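Local coordinates for putative curved DNA-binding protein (Chaetomium thermophilum var. thermophilum DSM 1495, PDB 4IPA), which probably takes part in ribosome biogenesis as an Arx1 protein built on the methionine aminopeptidase fold; DNA binding is possible but uncertain, at residues A[259-264]-A[335-340]; A[209-214]-A[232-237]; A[155-160]-A[255-260]; A[132-137]-A[341-346]. One frame throughout, in Å; residues are numbered along the deposited sequence.

Contact 1: residues A[259-264]-A[335-340]; sequences LGSGKV and GDKDNA
Ser261 grips one carboxylate oxygen of Asp338 twice: its backbone N lies 2.9 Å from OD2 of Asp338, nearly in line with the C-O bond, and its hydroxyl OG donates to the same OD2 at 2.6 Å on the syn lone pair. The hydroxyl joins the amide there because chi1 of -42° keeps OG near that N. The other oxygen, OD1 of Asp338, forms a salt bridge of 2.6 Å with NZ of Lys337. One main-chain bond crosses the contact, from Lys337 N to Lys263 O at 2.9 Å, the donor standing above the carbonyl plane. It closes one end of the two-stranded antiparallel ribbon of 264-266 and 334-336, where Val264 faces Asp336 as a non-hydrogen-bonded pair; a type I beta turn from Asp336 to Asn339 follows. The Asp336 carboxylate braces that turn, OD2 taking Ala340 N at 2.9 Å while OD1 binds Ser258 OG. A water donates to both Asp336 OD1 and Lys263 O. In van der Waals contact, CB of Lys263 meets CB of Lys337 at 3.7 Å, and CB of Ala340 packs 3.5 Å from Gly260 N and more loosely on Leu259 CB. The Lys263 ammonium makes a salt bridge with Glu213.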
loop_
_atom_site.group_PDB
_atom_site.type_symbol
_atom_site.label_atom_id
_atom_site.label_comp_id
_atom_site.label_asym_id
_atom_site.label_seq_id
_atom_site.Cartn_x
_atom_site.Cartn_y
_atom_site.Cartn_z
ATOM N N LEU A 259 10.015 -14.313 -2.125
ATOM C CA LEU A 259 10.873 -15.476 -1.942
ATOM C C LEU A 259 11.517 -15.864 -3.273
ATOM O O LEU A 259 12.450 -16.664 -3.310
ATOM C CB LEU A 259 10.108 -16.650 -1.318
ATOM C CG LEU A 259 10.148 -16.689 0.211
ATOM C CD1 LEU A 259 9.167 -17.714 0.759
ATOM C CD2 LEU A 259 11.578 -16.957 0.726
ATOM N N GLY A 260 11.028 -15.279 -4.364
ATOM C CA GLY A 260 11.611 -15.485 -5.678
ATOM C C GLY A 260 12.506 -14.333 -6.083
ATOM O O GLY A 260 13.070 -13.665 -5.230
ATOM N N SER A 261 12.613 -14.087 -7.388
ATOM C CA SER A 261 13.526 -13.087 -7.929
ATOM C C SER A 261 13.066 -11.652 -7.664
ATOM O O SER A 261 13.832 -10.693 -7.820
ATOM C CB SER A 261 13.670 -13.282 -9.444
ATOM O OG SER A 261 13.783 -14.652 -9.778
ATOM N N GLY A 262 11.814 -11.491 -7.280
ATOM C CA GLY A 262 11.269 -10.157 -7.141
ATOM C C GLY A 262 10.926 -9.580 -8.500
ATOM O O GLY A 262 10.794 -8.369 -8.642
ATOM N N LYS A 263 10.779 -10.446 -9.504
ATOM C CA LYS A 263 10.312 -10.002 -10.809
ATOM C C LYS A 263 8.799 -10.089 -10.889
ATOM O O LYS A 263 8.162 -10.892 -10.201
ATOM C CB LYS A 263 10.948 -10.801 -11.948
ATOM C CG LYS A 263 12.070 -10.061 -12.665
ATOM C CD LYS A 263 13.172 -9.687 -11.715
ATOM C CE LYS A 263 14.524 -9.577 -12.426
ATOM N NZ LYS A 263 14.631 -8.417 -13.359
ATOM N N VAL A 264 8.228 -9.255 -11.742
ATOM C CA VAL A 264 6.791 -9.098 -11.807
ATOM C C VAL A 264 6.317 -9.585 -13.175
ATOM O O VAL A 264 7.005 -9.412 -14.180
ATOM C CB VAL A 264 6.410 -7.621 -11.561
ATOM C CG1 VAL A 264 4.982 -7.329 -11.989
ATOM C CG2 VAL A 264 6.620 -7.275 -10.106
ATOM N N GLY A 335 1.699 -10.666 -10.568
ATOM C CA GLY A 335 2.106 -11.522 -9.473
ATOM C C GLY A 335 3.568 -11.897 -9.650
ATOM O O GLY A 335 4.212 -11.512 -10.630
ATOM N N ASP A 336 4.100 -12.642 -8.695
ATOM C CA ASP A 336 5.509 -12.997 -8.736
ATOM C C ASP A 336 5.823 -13.811 -9.996
ATOM O O ASP A 336 5.143 -14.795 -10.292
ATOM C CB ASP A 336 5.915 -13.762 -7.468
ATOM C CG ASP A 336 7.384 -14.063 -7.435
ATOM O OD1 ASP A 336 8.143 -13.150 -7.073
ATOM O OD2 ASP A 336 7.785 -15.186 -7.817
ATOM N N LYS A 337 6.852 -13.392 -10.728
ATOM C CA LYS A 337 7.191 -14.028 -11.997
ATOM C C LYS A 337 7.503 -15.508 -11.795
ATOM O O LYS A 337 7.217 -16.328 -12.659
ATOM C CB LYS A 337 8.371 -13.312 -12.678
ATOM C CG LYS A 337 8.845 -13.955 -13.991
ATOM C CD LYS A 337 9.946 -15.003 -13.778
ATOM C CE LYS A 337 11.258 -14.352 -13.286
ATOM N NZ LYS A 337 12.329 -15.357 -12.971
ATOM N N ASP A 338 8.055 -15.846 -10.638
ATOM C CA ASP A 338 8.397 -17.233 -10.336
ATOM C C ASP A 338 7.246 -17.959 -9.642
ATOM O O ASP A 338 7.372 -19.126 -9.289
ATOM C CB ASP A 338 9.650 -17.284 -9.441
ATOM C CG ASP A 338 10.865 -16.660 -10.103
ATOM O OD1 ASP A 338 11.131 -16.991 -11.286
ATOM O OD2 ASP A 338 11.546 -15.833 -9.447
ATOM N N ASN A 339 6.131 -17.259 -9.434
ATOM C CA ASN A 339 4.994 -17.821 -8.715
ATOM C C ASN A 339 5.336 -18.119 -7.267
ATOM O O ASN A 339 4.735 -18.984 -6.641
ATOM C CB ASN A 339 4.467 -19.071 -9.417
ATOM C CG ASN A 339 3.605 -18.740 -10.619
ATOM O OD1 ASN A 339 2.382 -18.906 -10.579
ATOM N ND2 ASN A 339 4.229 -18.250 -11.687
ATOM N N ALA A 340 6.304 -17.376 -6.741
ATOM C CA ALA A 340 6.701 -17.472 -5.347
ATOM C C ALA A 340 5.883 -16.509 -4.478
ATOM O O ALA A 340 5.344 -15.522 -4.967
ATOM C CB ALA A 340 8.166 -17.158 -5.230
HETATM O O HOH W 1 8.007 -10.414 -7.126
HETATM O O HOH W 2 9.869 -13.185 -8.940
#

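Contact 2: residues A[209-214]-A[232-237]; sequences CNIIES and ILSPGE
Ser214 offers its backbone N to two successive carbonyls of the other chain segment, meeting Leu233 O at 2.8 Å nearly along the C=O axis and Ser234 O in a weak bond of 3.4 Å. Neither branch of this shared N-H is straight (132° at the hydrogen toward Leu233 O); both Ser214 and Ser234 have positive phi, in the left-handed region, and no regular ladder forms here. Ile211 packs against Leu233, its CG2 lying 4.0 Å from Leu233 CB. CG2 is the branch trans to the amide N of Ile211, and it also touches OG of Ser234 at 3.7 Å. Helix 193-205 covers this apolar patch, with Leu200 against both Ile211 and Leu233. CG2 of Ile232 presses on the backbone of Ser214, 3.5 Å from its CA. Glu213 lays its CG 3.8 Å from Ser234 O and turns its carboxylate away to Lys263. The Ser234 hydroxyl turns to Glu201, and its backbone N to Ser197, both on helix 193-205. Glu213 and the Ser234 hydroxyl thus find their polar partners beyond the two segments, and between the segments the joint depends on one forked amide and on methyl packing, which ties the break in strand 210-220 to the loop after strand 230-232.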
loop_
_atom_site.group_PDB
_atom_site.type_symbol
_atom_site.label_atom_id
_atom_site.label_comp_id
_atom_site.label_asym_id
_atom_site.label_seq_id
_atom_site.Cartn_x
_atom_site.Cartn_y
_atom_site.Cartn_z
ATOM N N CYS A 209 15.956 -12.993 0.265
ATOM C CA CYS A 209 14.764 -12.587 -0.469
ATOM C C CYS A 209 15.106 -11.476 -1.446
ATOM O O CYS A 209 16.225 -10.961 -1.438
ATOM C CB CYS A 209 13.692 -12.124 0.494
ATOM S SG CYS A 209 13.062 -13.475 1.459
ATOM N N ASN A 210 14.151 -11.116 -2.297
ATOM C CA ASN A 210 14.372 -10.010 -3.218
ATOM C C ASN A 210 13.291 -8.933 -3.108
ATOM O O ASN A 210 12.117 -9.233 -2.840
ATOM C CB ASN A 210 14.469 -10.523 -4.651
ATOM C CG ASN A 210 15.773 -11.233 -4.922
ATOM O OD1 ASN A 210 16.819 -10.600 -4.971
ATOM N ND2 ASN A 210 15.716 -12.553 -5.121
ATOM N N ILE A 211 13.686 -7.684 -3.330
ATOM C CA ILE A 211 12.725 -6.586 -3.370
ATOM C C ILE A 211 11.873 -6.745 -4.614
ATOM O O ILE A 211 12.393 -7.039 -5.689
ATOM C CB ILE A 211 13.430 -5.198 -3.428
ATOM C CG1 ILE A 211 14.226 -4.946 -2.149
ATOM C CG2 ILE A 211 12.404 -4.074 -3.620
ATOM C CD1 ILE A 211 13.369 -4.890 -0.948
ATOM N N ILE A 212 10.568 -6.526 -4.489
ATOM C CA ILE A 212 9.717 -6.540 -5.674
ATOM C C ILE A 212 9.956 -5.347 -6.620
ATOM O O ILE A 212 9.770 -4.177 -6.265
ATOM C CB ILE A 212 8.246 -6.640 -5.312
ATOM C CG1 ILE A 212 7.995 -7.900 -4.473
ATOM C CG2 ILE A 212 7.400 -6.637 -6.570
ATOM C CD1 ILE A 212 6.594 -7.909 -3.851
ATOM N N GLU A 213 10.387 -5.660 -7.830
ATOM C CA GLU A 213 10.680 -4.646 -8.830
ATOM C C GLU A 213 9.630 -3.532 -8.922
ATOM O O GLU A 213 8.440 -3.808 -9.057
ATOM C CB GLU A 213 10.794 -5.308 -10.193
ATOM C CG GLU A 213 12.178 -5.750 -10.550
ATOM C CD GLU A 213 12.347 -5.889 -12.058
ATOM O OE1 GLU A 213 11.324 -6.116 -12.766
ATOM O OE2 GLU A 213 13.499 -5.756 -12.532
ATOM N N SER A 214 10.090 -2.284 -8.844
ATOM C CA SER A 214 9.261 -1.111 -9.097
ATOM C C SER A 214 8.204 -0.867 -8.036
ATOM O O SER A 214 7.204 -0.199 -8.300
ATOM C CB SER A 214 8.603 -1.174 -10.487
ATOM O OG SER A 214 9.578 -1.107 -11.520
ATOM N N ILE A 232 10.761 4.931 -6.532
ATOM C CA ILE A 232 10.560 3.626 -7.130
ATOM C C ILE A 232 11.710 2.688 -6.786
ATOM O O ILE A 232 12.830 2.908 -7.236
ATOM C CB ILE A 232 10.434 3.710 -8.648
ATOM C CG1 ILE A 232 9.364 4.730 -9.041
ATOM C CG2 ILE A 232 10.141 2.312 -9.231
ATOM C CD1 ILE A 232 9.113 4.812 -10.541
ATOM N N LEU A 233 11.435 1.647 -5.995
ATOM C CA LEU A 233 12.473 0.673 -5.614
ATOM C C LEU A 233 12.851 -0.273 -6.767
ATOM O O LEU A 233 11.987 -0.667 -7.563
ATOM C CB LEU A 233 12.006 -0.168 -4.434
ATOM C CG LEU A 233 11.611 0.569 -3.171
ATOM C CD1 LEU A 233 11.126 -0.443 -2.168
ATOM C CD2 LEU A 233 12.786 1.409 -2.614
ATOM N N SER A 234 14.128 -0.647 -6.835
ATOM C CA SER A 234 14.647 -1.526 -7.889
ATOM C C SER A 234 13.958 -1.289 -9.208
ATOM O O SER A 234 13.369 -2.210 -9.774
ATOM C CB SER A 234 14.461 -2.991 -7.527
ATOM O OG SER A 234 14.919 -3.255 -6.229
ATOM N N PRO A 235 14.018 -0.051 -9.701
ATOM C CA PRO A 235 13.379 0.301 -10.971
ATOM C C PRO A 235 13.739 -0.686 -12.079
ATOM O O PRO A 235 12.895 -1.057 -12.902
ATOM C CB PRO A 235 13.989 1.675 -11.300
ATOM C CG PRO A 235 15.199 1.816 -10.400
ATOM C CD PRO A 235 14.837 1.050 -9.165
ATOM N N GLY A 236 14.999 -1.107 -12.092
ATOM C CA GLY A 236 15.516 -1.869 -13.209
ATOM C C GLY A 236 15.890 -0.945 -14.355
ATOM O O GLY A 236 16.838 -0.167 -14.236
ATOM N N GLU A 237 15.119 -0.992 -15.442
ATOM C CA GLU A 237 15.559 -0.420 -16.720
ATOM C C GLU A 237 15.075 0.988 -17.053
ATOM O O GLU A 237 15.556 1.968 -16.482
ATOM C CB GLU A 237 15.228 -1.368 -17.871
ATOM C CG GLU A 237 15.870 -2.732 -17.727
ATOM C CD GLU A 237 17.362 -2.641 -17.469
ATOM O OE1 GLU A 237 17.884 -3.482 -16.703
ATOM O OE2 GLU A 237 18.015 -1.730 -18.031
#

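Contact 3: residues A[155-160]-A[255-260]; sequences LATYYA and VGCSLG
Cys257 and Val255, two residues apart on one face of strand 255-258, press their side chains against the helix segment 155-160. Cys257 CB lies 3.3 Å from OG1 of Thr157, while its SG rests 3.9 Å from CB of Ala156 and more loosely by CB of Ala160. Val255 reaches Thr157 and Ala160: CG2 meets Thr157 O at 3.6 Å and the CG2 methyl of Thr157 at 3.8 Å, the two side chains sliding past each other in opposite directions, and CG1 approaches the Ala160 carbonyl. No hydrogen bond crosses. Thr157 OG1 is instead tied back to the carbonyl of Leu153 one turn earlier in the helix; this fixes its rotation and leaves CG2 to face Val255. The small Ala156 and Ala160 let the strand come close, the short axes passing 7.6 Å apart and running nearly antiparallel at 155°. Where the strand ends, Ser258 OG accepts from Gly260 N in an ST turn. This is helix-on-sheet packing of the pita-bread fold shared by the M24 family: helix 148-167 lies over strand 250-258 and its neighbour 342-352, where Thr157 also touches Cys343 and Leu345, while Leu200 of helix 193-205 also touches Val255.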
loop_
_atom_site.group_PDB
_atom_site.type_symbol
_atom_site.label_atom_id
_atom_site.label_comp_id
_atom_site.label_asym_id
_atom_site.label_seq_id
_atom_site.Cartn_x
_atom_site.Cartn_y
_atom_site.Cartn_z
ATOM N N LEU A 155 10.551 -11.063 7.635
ATOM C CA LEU A 155 11.577 -10.218 8.243
ATOM C C LEU A 155 12.251 -9.292 7.228
ATOM O O LEU A 155 12.576 -8.149 7.553
ATOM C CB LEU A 155 12.623 -11.063 8.963
ATOM C CG LEU A 155 12.113 -11.647 10.275
ATOM C CD1 LEU A 155 13.100 -12.670 10.813
ATOM C CD2 LEU A 155 11.856 -10.538 11.282
ATOM N N ALA A 156 12.466 -9.785 6.006
ATOM C CA ALA A 156 13.022 -8.949 4.952
ATOM C C ALA A 156 12.092 -7.759 4.720
ATOM O O ALA A 156 12.534 -6.620 4.580
ATOM C CB ALA A 156 13.184 -9.740 3.670
ATOM N N THR A 157 10.796 -8.033 4.684
ATOM C CA THR A 157 9.828 -6.992 4.387
ATOM C C THR A 157 9.757 -5.997 5.541
ATOM O O THR A 157 9.735 -4.792 5.333
ATOM C CB THR A 157 8.442 -7.576 4.119
ATOM O OG1 THR A 157 8.545 -8.624 3.144
ATOM C CG2 THR A 157 7.521 -6.491 3.590
ATOM N N TYR A 158 9.730 -6.522 6.761
ATOM C CA TYR A 158 9.734 -5.699 7.953
ATOM C C TYR A 158 10.942 -4.757 7.965
ATOM O O TYR A 158 10.791 -3.545 8.152
ATOM C CB TYR A 158 9.734 -6.584 9.211
ATOM C CG TYR A 158 9.777 -5.825 10.520
ATOM C CD1 TYR A 158 10.989 -5.474 11.110
ATOM C CD2 TYR A 158 8.607 -5.456 11.168
ATOM C CE1 TYR A 158 11.025 -4.790 12.313
ATOM C CE2 TYR A 158 8.636 -4.758 12.368
ATOM C CZ TYR A 158 9.844 -4.430 12.935
ATOM O OH TYR A 158 9.861 -3.739 14.130
ATOM N N TYR A 159 12.141 -5.306 7.786
ATOM C CA TYR A 159 13.340 -4.478 7.884
ATOM C C TYR A 159 13.515 -3.580 6.687
ATOM O O TYR A 159 14.028 -2.475 6.815
ATOM C CB TYR A 159 14.604 -5.297 8.182
ATOM C CG TYR A 159 14.662 -5.697 9.630
ATOM C CD1 TYR A 159 14.808 -4.737 10.625
ATOM C CD2 TYR A 159 14.514 -7.023 10.015
ATOM C CE1 TYR A 159 14.841 -5.098 11.968
ATOM C CE2 TYR A 159 14.545 -7.394 11.356
ATOM C CZ TYR A 159 14.705 -6.429 12.326
ATOM O OH TYR A 159 14.732 -6.790 13.663
ATOM N N ALA A 160 13.075 -4.038 5.522
ATOM C CA ALA A 160 13.088 -3.164 4.366
ATOM C C ALA A 160 12.268 -1.905 4.696
ATOM O O ALA A 160 12.674 -0.778 4.381
ATOM C CB ALA A 160 12.522 -3.888 3.157
ATOM N N VAL A 255 6.709 -1.119 0.746
ATOM C CA VAL A 255 7.775 -2.073 0.442
ATOM C C VAL A 255 7.186 -3.441 0.135
ATOM O O VAL A 255 6.139 -3.812 0.684
ATOM C CB VAL A 255 8.777 -2.235 1.600
ATOM C CG1 VAL A 255 9.492 -0.917 1.867
ATOM C CG2 VAL A 255 8.083 -2.770 2.862
ATOM N N GLY A 256 7.869 -4.183 -0.734
ATOM C CA GLY A 256 7.508 -5.561 -1.004
ATOM C C GLY A 256 8.702 -6.487 -1.217
ATOM O O GLY A 256 9.712 -6.131 -1.833
ATOM N N CYS A 257 8.583 -7.701 -0.700
ATOM C CA CYS A 257 9.629 -8.688 -0.895
ATOM C C CYS A 257 9.074 -9.969 -1.484
ATOM O O CYS A 257 7.864 -10.219 -1.474
ATOM C CB CYS A 257 10.349 -8.971 0.413
ATOM S SG CYS A 257 11.405 -7.622 0.923
ATOM N N SER A 258 9.970 -10.775 -2.016
ATOM C CA SER A 258 9.581 -11.999 -2.673
ATOM C C SER A 258 10.539 -13.097 -2.263
ATOM O O SER A 258 11.733 -12.842 -2.054
ATOM C CB SER A 258 9.632 -11.793 -4.192
ATOM O OG SER A 258 9.450 -13.004 -4.881
ATOM N N LEU A 259 10.015 -14.313 -2.125
ATOM C CA LEU A 259 10.873 -15.476 -1.942
ATOM C C LEU A 259 11.517 -15.864 -3.273
ATOM O O LEU A 259 12.450 -16.664 -3.310
ATOM C CB LEU A 259 10.108 -16.650 -1.318
ATOM C CG LEU A 259 10.148 -16.689 0.211
ATOM C CD1 LEU A 259 9.167 -17.714 0.759
ATOM C CD2 LEU A 259 11.578 -16.957 0.726
ATOM N N GLY A 260 11.028 -15.279 -4.364
ATOM C CA GLY A 260 11.611 -15.485 -5.678
ATOM C C GLY A 260 12.506 -14.333 -6.083
ATOM O O GLY A 260 13.070 -13.665 -5.230
#

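Contact 4: residues A[132-137]-A[341-346]; sequences CDTIVA and PVCRLL
Cys132 chi1 is extended (178°), which swings SG over one face of the Arg344 guanidinium, while Thr134 keeps OG1 on the amide side of its CB (chi1 -62°), from where the hydroxyl reaches Arg344 O. Both act at the seam of the pita-bread fold, where strand 127-136 of the three-stranded sheet meets strand 342-352 of the five-stranded one in a single antiparallel bridge. Cys132 and Leu346 form that hydrogen-bonded pair, Cys132 N to Leu346 O at 3.0 Å and Leu346 N to Cys132 O at 3.1 Å. The strands then splay, and the Thr134 hydroxyl takes over, donating from OG1 to Arg344 O at 2.7 Å, in the carbonyl plane and on a lone pair. Sulfur and guanidinium meet off-centre, SG of Cys132 lying 3.7 Å from NH2 of Arg344, whose NH1 is salt-bridged to Glu254. Asp133 and Leu345 lie side by side, and OD1 of Asp133 binds the Trp365 indole N-H. Cys343 SG packs at 3.8 Å against CB of Thr134, and Cys343 also touches Leu153 and Thr157 of helix 148-167. At the bridge, CB of Cys132 and CB of Leu346 touch at 3.4 Å, tighter than usual van der Waals contact.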
loop_
_atom_site.group_PDB
_atom_site.type_symbol
_atom_site.label_atom_id
_atom_site.label_comp_id
_atom_site.label_asym_id
_atom_site.label_seq_id
_atom_site.Cartn_x
_atom_site.Cartn_y
_atom_site.Cartn_z
ATOM N N CYS A 132 -1.543 -1.381 4.214
ATOM C CA CYS A 132 -1.421 -2.769 3.793
ATOM C C CYS A 132 -0.633 -3.539 4.843
ATOM O O CYS A 132 0.492 -3.159 5.178
ATOM C CB CYS A 132 -0.724 -2.903 2.434
ATOM S SG CYS A 132 -0.491 -4.651 1.863
ATOM N N ASP A 133 -1.241 -4.612 5.351
ATOM C CA ASP A 133 -0.575 -5.561 6.233
ATOM C C ASP A 133 -0.492 -6.887 5.468
ATOM O O ASP A 133 -1.317 -7.168 4.591
ATOM C CB ASP A 133 -1.392 -5.742 7.536
ATOM C CG ASP A 133 -0.592 -6.431 8.672
ATOM O OD1 ASP A 133 0.647 -6.587 8.548
ATOM O OD2 ASP A 133 -1.214 -6.799 9.707
ATOM N N THR A 134 0.513 -7.691 5.787
ATOM C CA THR A 134 0.524 -9.071 5.344
ATOM C C THR A 134 0.389 -9.982 6.569
ATOM O O THR A 134 1.137 -9.855 7.537
ATOM C CB THR A 134 1.794 -9.411 4.560
ATOM O OG1 THR A 134 1.857 -8.594 3.388
ATOM C CG2 THR A 134 1.793 -10.891 4.142
ATOM N N ILE A 135 -0.582 -10.883 6.529
ATOM C CA ILE A 135 -0.785 -11.818 7.621
ATOM C C ILE A 135 -0.681 -13.249 7.106
ATOM O O ILE A 135 -0.753 -13.493 5.890
ATOM C CB ILE A 135 -2.163 -11.641 8.261
ATOM C CG1 ILE A 135 -3.250 -11.928 7.227
ATOM C CG2 ILE A 135 -2.310 -10.231 8.870
ATOM C CD1 ILE A 135 -4.579 -12.141 7.833
ATOM N N VAL A 136 -0.494 -14.186 8.032
ATOM C CA VAL A 136 -0.484 -15.607 7.714
ATOM C C VAL A 136 -1.884 -16.156 7.935
ATOM O O VAL A 136 -2.446 -16.051 9.026
ATOM C CB VAL A 136 0.527 -16.378 8.582
ATOM C CG1 VAL A 136 0.481 -17.882 8.276
ATOM C CG2 VAL A 136 1.925 -15.841 8.354
ATOM N N ALA A 137 -2.466 -16.715 6.886
ATOM C CA ALA A 137 -3.809 -17.250 6.989
ATOM C C ALA A 137 -3.836 -18.407 7.990
ATOM O O ALA A 137 -3.045 -19.340 7.894
ATOM C CB ALA A 137 -4.300 -17.694 5.632
ATOM N N PRO A 341 5.780 -16.802 -3.181
ATOM C CA PRO A 341 5.057 -15.938 -2.244
ATOM C C PRO A 341 5.690 -14.562 -2.110
ATOM O O PRO A 341 6.911 -14.425 -2.210
ATOM C CB PRO A 341 5.186 -16.689 -0.917
ATOM C CG PRO A 341 5.310 -18.119 -1.332
ATOM C CD PRO A 341 6.191 -18.063 -2.552
ATOM N N VAL A 342 4.851 -13.555 -1.895
ATOM C CA VAL A 342 5.314 -12.197 -1.684
ATOM C C VAL A 342 4.728 -11.630 -0.406
ATOM O O VAL A 342 3.689 -12.087 0.076
ATOM C CB VAL A 342 4.962 -11.260 -2.858
ATOM C CG1 VAL A 342 5.493 -11.834 -4.168
ATOM C CG2 VAL A 342 3.455 -11.008 -2.916
ATOM N N CYS A 343 5.420 -10.638 0.140
ATOM C CA CYS A 343 5.007 -9.968 1.351
ATOM C C CYS A 343 5.045 -8.455 1.102
ATOM O O CYS A 343 5.967 -7.965 0.464
ATOM C CB CYS A 343 5.956 -10.377 2.477
ATOM S SG CYS A 343 5.570 -9.710 4.094
ATOM N N ARG A 344 4.037 -7.724 1.579
ATOM C CA ARG A 344 3.964 -6.270 1.345
ATOM C C ARG A 344 3.497 -5.502 2.580
ATOM O O ARG A 344 2.653 -5.971 3.361
ATOM C CB ARG A 344 3.031 -5.928 0.163
ATOM C CG ARG A 344 3.399 -6.598 -1.167
ATOM C CD ARG A 344 2.643 -5.981 -2.366
ATOM N NE ARG A 344 1.198 -6.118 -2.224
ATOM C CZ ARG A 344 0.373 -5.121 -1.902
ATOM N NH1 ARG A 344 0.839 -3.886 -1.702
ATOM N NH2 ARG A 344 -0.922 -5.359 -1.793
ATOM N N LEU A 345 4.064 -4.323 2.767
ATOM C CA LEU A 345 3.556 -3.393 3.765
ATOM C C LEU A 345 3.362 -2.030 3.127
ATOM O O LEU A 345 4.101 -1.640 2.225
ATOM C CB LEU A 345 4.528 -3.271 4.927
ATOM C CG LEU A 345 4.743 -4.545 5.748
ATOM C CD1 LEU A 345 6.054 -4.445 6.550
ATOM C CD2 LEU A 345 3.542 -4.791 6.653
ATOM N N LEU A 346 2.370 -1.300 3.613
ATOM C CA LEU A 346 2.090 0.019 3.097
ATOM C C LEU A 346 1.649 0.846 4.293
ATOM O O LEU A 346 0.708 0.492 5.016
ATOM C CB LEU A 346 1.015 -0.017 1.992
ATOM C CG LEU A 346 1.058 1.127 0.960
ATOM C CD1 LEU A 346 0.202 0.861 -0.313
ATOM C CD2 LEU A 346 0.683 2.464 1.596
#

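Contacts 3 and 4 are buried, contact 4 enclosing Arg344 and Asp133 together with their partners; contacts 1 and 2 are only partly buried. Contacts 2, 3 and 4 all reach the five-stranded sheet, through the adjacent strands 210-220, 250-258 and 342-352, and main-chain bonds between Ile212 and Gly256 and between Cys257 and Cys343 join them. Contact 1 lies just beyond, where strand 250-258 ends and strand 342-352 begins, and meets contact 3 through Ser258 and Asp336. Chemistry follows place: methyls and sulfur in contact 3, backbone pairing and a hydroxyl in contact 4, a forked amide in contact 2, and carboxylates with water in contact 1.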